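Local structure of acetylserotonin O-methyltransferase (Homo sapiens, 4A6D) at residues G278-R290 / Q310-S322. The protein catalyses the last step of melatonin synthesis, transferring the methyl group of S-adenosyl-L-methionine to N-acetylserotonin. Numbering follows the deposited sequence. Where two conformers were deposited one is given.
Sequences GILVIESLLDEDR and QERTPTHYHMLLS. With ZN (zinc ion), chain C; SO4 (sulfate ion), chain E.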
loop_
_atom_site.group_PDB
_atom_site.type_symbol
_atom_site.label_atom_id
_atom_site.label_comp_id
_atom_site.label_asym_id
_atom_site.label_seq_id
_atom_site.Cartn_x
_atom_site.Cartn_y
_atom_site.Cartn_z
ATOM N N GLY A 278 22.763 12.218 -31.684
ATOM C CA GLY A 278 21.618 11.492 -31.168
ATOM C C GLY A 278 21.143 11.917 -29.795
ATOM O O GLY A 278 21.888 12.488 -28.993
ATOM N N ILE A 279 19.890 11.575 -29.514
ATOM C CA ILE A 279 19.253 11.766 -28.221
ATOM C C ILE A 279 18.644 10.424 -27.823
ATOM O O ILE A 279 17.861 9.858 -28.582
ATOM C CB ILE A 279 18.274 12.962 -28.154
ATOM C CG1 ILE A 279 17.735 13.133 -26.708
ATOM C CG2 ILE A 279 17.154 12.858 -29.222
ATOM C CD1 ILE A 279 17.142 14.334 -26.428
ATOM N N LEU A 280 19.095 9.878 -26.681
ATOM C CA LEU A 280 18.630 8.610 -26.162
ATOM C C LEU A 280 17.772 8.898 -24.960
ATOM O O LEU A 280 18.285 9.356 -23.940
ATOM C CB LEU A 280 19.787 7.657 -25.802
ATOM C CG LEU A 280 19.348 6.256 -25.271
ATOM C CD1 LEU A 280 18.638 5.444 -26.346
ATOM C CD2 LEU A 280 20.513 5.479 -24.735
ATOM N N VAL A 281 16.461 8.691 -25.108
ATOM C CA VAL A 281 15.448 8.924 -24.081
ATOM C C VAL A 281 15.115 7.580 -23.461
ATOM O O VAL A 281 14.786 6.638 -24.187
ATOM C CB VAL A 281 14.202 9.670 -24.631
ATOM C CG1 VAL A 281 13.071 9.714 -23.587
ATOM C CG2 VAL A 281 14.576 11.083 -25.121
ATOM N N ILE A 282 15.300 7.469 -22.135
ATOM C CA ILE A 282 15.045 6.220 -21.417
ATOM C C ILE A 282 13.940 6.464 -20.423
ATOM O O ILE A 282 14.139 7.170 -19.445
ATOM C CB ILE A 282 16.308 5.597 -20.766
ATOM C CG1 ILE A 282 17.331 5.224 -21.852
ATOM C CG2 ILE A 282 15.910 4.356 -19.888
ATOM C CD1 ILE A 282 18.686 5.040 -21.371
ATOM N N GLU A 283 12.756 5.916 -20.725
ATOM C CA GLU A 283 11.548 6.072 -19.928
ATOM C C GLU A 283 10.682 4.799 -20.039
ATOM O O GLU A 283 10.893 3.983 -20.937
ATOM C CB GLU A 283 10.732 7.315 -20.394
ATOM C CG GLU A 283 11.395 8.688 -20.269
ATOM C CD GLU A 283 11.479 9.306 -18.890
ATOM O OE1 GLU A 283 11.445 8.547 -17.898
ATOM O OE2 GLU A 283 11.672 10.539 -18.799
ATOM N N SER A 284 9.714 4.656 -19.117
ATOM C CA SER A 284 8.746 3.565 -19.120
ATOM C C SER A 284 7.619 4.025 -20.033
ATOM O O SER A 284 6.879 4.965 -19.718
ATOM C CB SER A 284 8.210 3.291 -17.707
ATOM O OG SER A 284 7.656 1.982 -17.695
ATOM N N LEU A 285 7.502 3.383 -21.162
ATOM C CA LEU A 285 6.534 3.765 -22.178
ATOM C C LEU A 285 5.124 3.337 -21.861
ATOM O O LEU A 285 4.888 2.191 -21.485
ATOM C CB LEU A 285 6.965 3.250 -23.576
ATOM C CG LEU A 285 8.244 3.857 -24.174
ATOM C CD1 LEU A 285 8.632 3.145 -25.468
ATOM C CD2 LEU A 285 8.088 5.344 -24.425
ATOM N N LEU A 286 4.184 4.270 -22.013
ATOM C CA LEU A 286 2.768 3.984 -21.810
ATOM C C LEU A 286 2.210 3.375 -23.085
ATOM O O LEU A 286 2.591 3.811 -24.172
ATOM C CB LEU A 286 1.996 5.282 -21.509
ATOM C CG LEU A 286 1.642 5.586 -20.075
ATOM C CD1 LEU A 286 0.796 6.811 -20.029
ATOM C CD2 LEU A 286 0.865 4.447 -19.401
ATOM N N ASP A 287 1.274 2.403 -22.982
ATOM C CA ASP A 287 0.658 1.847 -24.208
ATOM C C ASP A 287 -0.042 3.042 -24.896
ATOM O O ASP A 287 -0.482 3.958 -24.201
ATOM C CB ASP A 287 -0.423 0.771 -23.872
ATOM C CG ASP A 287 0.024 -0.560 -23.249
ATOM O OD1 ASP A 287 1.229 -0.867 -23.303
ATOM O OD2 ASP A 287 -0.859 -1.303 -22.700
ATOM N N GLU A 288 -0.187 3.020 -26.215
ATOM C CA GLU A 288 -0.874 4.091 -26.940
ATOM C C GLU A 288 -2.269 4.512 -26.437
ATOM O O GLU A 288 -2.616 5.687 -26.555
ATOM C CB GLU A 288 -0.883 3.824 -28.439
ATOM C CG GLU A 288 0.457 4.089 -29.118
ATOM C CD GLU A 288 0.978 5.509 -29.110
ATOM O OE1 GLU A 288 0.181 6.449 -28.880
ATOM O OE2 GLU A 288 2.192 5.679 -29.354
ATOM N N ASP A 289 -3.059 3.571 -25.887
ATOM C CA ASP A 289 -4.388 3.865 -25.328
ATOM C C ASP A 289 -4.315 4.450 -23.898
ATOM O O ASP A 289 -5.355 4.785 -23.323
ATOM C CB ASP A 289 -5.348 2.648 -25.411
ATOM C CG ASP A 289 -4.969 1.334 -24.721
ATOM O OD1 ASP A 289 -4.125 1.358 -23.803
ATOM O OD2 ASP A 289 -5.581 0.295 -25.053
ATOM N N ARG A 290 -3.072 4.595 -23.353
ATOM C CA ARG A 290 -2.757 5.083 -22.004
ATOM C C ARG A 290 -3.326 4.168 -20.910
ATOM O O ARG A 290 -3.248 4.483 -19.724
ATOM C CB ARG A 290 -3.125 6.581 -21.800
ATOM C CG ARG A 290 -2.497 7.510 -22.847
ATOM C CD ARG A 290 -2.576 8.975 -22.471
ATOM N NE ARG A 290 -3.947 9.481 -22.508
ATOM C CZ ARG A 290 -4.531 9.996 -23.584
ATOM N NH1 ARG A 290 -3.866 10.079 -24.733
ATOM N NH2 ARG A 290 -5.784 10.424 -23.524
ATOM N N GLN A 310 4.451 13.371 -16.028
ATOM C CA GLN A 310 3.579 12.238 -16.329
ATOM C C GLN A 310 4.416 11.253 -17.102
ATOM O O GLN A 310 5.501 11.608 -17.592
ATOM C CB GLN A 310 2.425 12.721 -17.265
ATOM C CG GLN A 310 2.933 13.467 -18.517
ATOM C CD GLN A 310 1.913 14.037 -19.486
ATOM O OE1 GLN A 310 2.020 15.212 -19.914
ATOM N NE2 GLN A 310 1.024 13.189 -19.994
ATOM N N GLU A 311 3.903 10.035 -17.258
ATOM C CA GLU A 311 4.523 9.069 -18.155
ATOM C C GLU A 311 3.888 9.329 -19.534
ATOM O O GLU A 311 2.829 9.961 -19.613
ATOM C CB GLU A 311 4.370 7.616 -17.658
ATOM C CG GLU A 311 5.097 7.341 -16.336
ATOM C CD GLU A 311 6.585 7.631 -16.243
ATOM O OE1 GLU A 311 7.299 7.506 -17.266
ATOM O OE2 GLU A 311 7.039 7.995 -15.136
ATOM N N ARG A 312 4.569 8.970 -20.619
ATOM C CA ARG A 312 4.026 9.276 -21.952
ATOM C C ARG A 312 4.061 8.091 -22.877
ATOM O O ARG A 312 4.818 7.154 -22.639
ATOM C CB ARG A 312 4.753 10.505 -22.586
ATOM C CG ARG A 312 4.642 11.812 -21.766
ATOM C CD ARG A 312 5.649 12.849 -22.238
ATOM N NE ARG A 312 5.372 14.206 -21.766
ATOM C CZ ARG A 312 5.962 14.789 -20.721
ATOM N NH1 ARG A 312 6.830 14.115 -19.976
ATOM N NH2 ARG A 312 5.685 16.044 -20.414
ATOM N N THR A 313 3.247 8.147 -23.946
ATOM C CA THR A 313 3.181 7.157 -25.030
ATOM C C THR A 313 4.287 7.422 -26.049
ATOM O O THR A 313 4.747 8.576 -26.180
ATOM C CB THR A 313 1.805 7.195 -25.758
ATOM O OG1 THR A 313 1.676 8.407 -26.502
ATOM C CG2 THR A 313 0.591 6.961 -24.804
ATOM N N PRO A 314 4.671 6.387 -26.856
ATOM C CA PRO A 314 5.681 6.604 -27.906
ATOM C C PRO A 314 5.385 7.798 -28.835
ATOM O O PRO A 314 6.287 8.593 -29.164
ATOM C CB PRO A 314 5.654 5.280 -28.661
ATOM C CG PRO A 314 5.300 4.293 -27.643
ATOM C CD PRO A 314 4.236 4.971 -26.843
ATOM N N THR A 315 4.106 7.935 -29.237
ATOM C CA THR A 315 3.628 9.019 -30.099
ATOM C C THR A 315 3.859 10.393 -29.417
ATOM O O THR A 315 4.260 11.348 -30.082
ATOM C CB THR A 315 2.157 8.744 -30.445
ATOM O OG1 THR A 315 2.086 7.601 -31.306
ATOM C CG2 THR A 315 1.487 9.898 -31.117
ATOM N N HIS A 316 3.600 10.472 -28.085
ATOM C CA HIS A 316 3.779 11.695 -27.306
ATOM C C HIS A 316 5.249 12.112 -27.292
ATOM O O HIS A 316 5.543 13.279 -27.564
ATOM C CB HIS A 316 3.211 11.532 -25.899
ATOM C CG HIS A 316 3.000 12.822 -25.149
ATOM N ND1 HIS A 316 2.267 12.851 -23.977
ATOM C CD2 HIS A 316 3.441 14.080 -25.420
ATOM C CE1 HIS A 316 2.276 14.114 -23.581
ATOM N NE2 HIS A 316 2.975 14.887 -24.418
ATOM N N TYR A 317 6.172 11.156 -27.053
ATOM C CA TYR A 317 7.625 11.400 -27.090
ATOM C C TYR A 317 8.049 11.782 -28.489
ATOM O O TYR A 317 8.903 12.652 -28.632
ATOM C CB TYR A 317 8.434 10.198 -26.598
ATOM C CG TYR A 317 8.431 10.036 -25.088
ATOM C CD1 TYR A 317 9.094 10.944 -24.266
ATOM C CD2 TYR A 317 7.781 8.960 -24.481
ATOM C CE1 TYR A 317 9.130 10.776 -22.884
ATOM C CE2 TYR A 317 7.811 8.781 -23.096
ATOM C CZ TYR A 317 8.492 9.690 -22.303
ATOM O OH TYR A 317 8.519 9.541 -20.940
ATOM N N HIS A 318 7.369 11.225 -29.513
ATOM C CA HIS A 318 7.602 11.551 -30.916
ATOM C C HIS A 318 7.218 12.991 -31.210
ATOM O O HIS A 318 8.018 13.663 -31.830
ATOM C CB HIS A 318 6.867 10.566 -31.866
ATOM C CG HIS A 318 7.352 10.609 -33.286
ATOM N ND1 HIS A 318 6.864 9.726 -34.245
ATOM C CD2 HIS A 318 8.282 11.403 -33.867
ATOM C CE1 HIS A 318 7.506 10.010 -35.365
ATOM N NE2 HIS A 318 8.367 11.018 -35.192
ATOM N N MET A 319 6.009 13.466 -30.776
ATOM C CA MET A 319 5.618 14.850 -31.041
ATOM C C MET A 319 6.666 15.773 -30.417
ATOM O O MET A 319 7.164 16.649 -31.129
ATOM C CB MET A 319 4.193 15.170 -30.544
ATOM C CG MET A 319 3.129 14.278 -31.165
ATOM S SD MET A 319 1.699 15.116 -31.899
ATOM C CE MET A 319 0.331 14.285 -30.988
ATOM N N LEU A 320 7.055 15.534 -29.125
ATOM C CA LEU A 320 8.060 16.314 -28.397
ATOM C C LEU A 320 9.399 16.365 -29.106
ATOM O O LEU A 320 9.898 17.465 -29.351
ATOM C CB LEU A 320 8.212 15.863 -26.922
ATOM C CG LEU A 320 7.061 16.208 -25.963
ATOM C CD1 LEU A 320 7.243 15.524 -24.612
ATOM C CD2 LEU A 320 6.958 17.701 -25.719
ATOM N N LEU A 321 9.961 15.192 -29.465
ATOM C CA LEU A 321 11.253 15.122 -30.158
ATOM C C LEU A 321 11.195 15.687 -31.571
ATOM O O LEU A 321 12.122 16.378 -31.992
ATOM C CB LEU A 321 11.826 13.696 -30.162
ATOM C CG LEU A 321 12.318 13.206 -28.796
ATOM C CD1 LEU A 321 12.457 11.707 -28.776
ATOM C CD2 LEU A 321 13.634 13.852 -28.424
ATOM N N SER A 322 10.096 15.432 -32.287
ATOM C CA SER A 322 9.943 15.958 -33.641
ATOM C C SER A 322 9.848 17.499 -33.651
ATOM O O SER A 322 10.378 18.116 -34.549
ATOM C CB SER A 322 8.729 15.332 -34.318
ATOM O OG SER A 322 8.734 15.666 -35.690
HETATM ZN ZN ZN C . 2.976 15.866 -33.491
HETATM S S SO4 E . 10.629 11.171 -38.125
HETATM O O1 SO4 E . 9.843 10.001 -38.549
HETATM O O2 SO4 E . 11.310 10.820 -36.884
HETATM O O3 SO4 E . 11.617 11.591 -39.159
HETATM O O4 SO4 E . 9.717 12.300 -37.862
HETATM O O HOH W 1 9.610 6.526 -16.923
HETATM O O HOH W 2 6.997 7.590 -19.874
#
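With chi1 at -76°, Tyr317 sets its CG anti to its own carbonyl carbon, and the ring reaches from helix 314-322 to strand 278-283 and the chain just beyond it; Glu288, its chain bent at chi2 (-64°), folds its carboxylate back over the start of the same helix. Strand and helix belong to the Rossmann-like methyltransferase fold and run roughly antiparallel (147° between the axes of the short segments), the helix packing on one side of the central sheet. Around the Tyr317 ring, Leu285 CD2 lies 3.6 Å from Tyr317 CD2, Val281 CG1 approaches CE1 obliquely, and Arg312 CB, from the ring's own segment, sits over one face, offset toward the rim. Farther along, Ile279 CG2 meets Leu321 CD2 at 3.7 Å. Tyr317 OH donates to a water 2.7 Å from it, in the ring plane; this water in turn donates to Ser284 O and Glu311 OE1 and accepts from Arg312 N. A leucine in place of Tyr317 would probably leave that water without its hydroxyl donor and open a gap beside Glu283 CG and Val281 CG1. A second water donates to both Glu283 OE1 and Glu311 OE1; Glu311 OE2 bonds His255 ND1 and Glu283 OE2 the backbone N of that inferred proton donor/acceptor, consistent with Glu311 positioning the ring from the second shell. Leu286 N bonds Arg312 O at 3.0 Å, nearly straight at N-H but above the carbonyl plane. At the helix start, Thr313 OG1 caps His316 N. Glu288 OE2 takes two donors from Thr315: N at 3.0 Å on the syn lone pair, and OG1 at 2.7 Å from above the carboxylate plane.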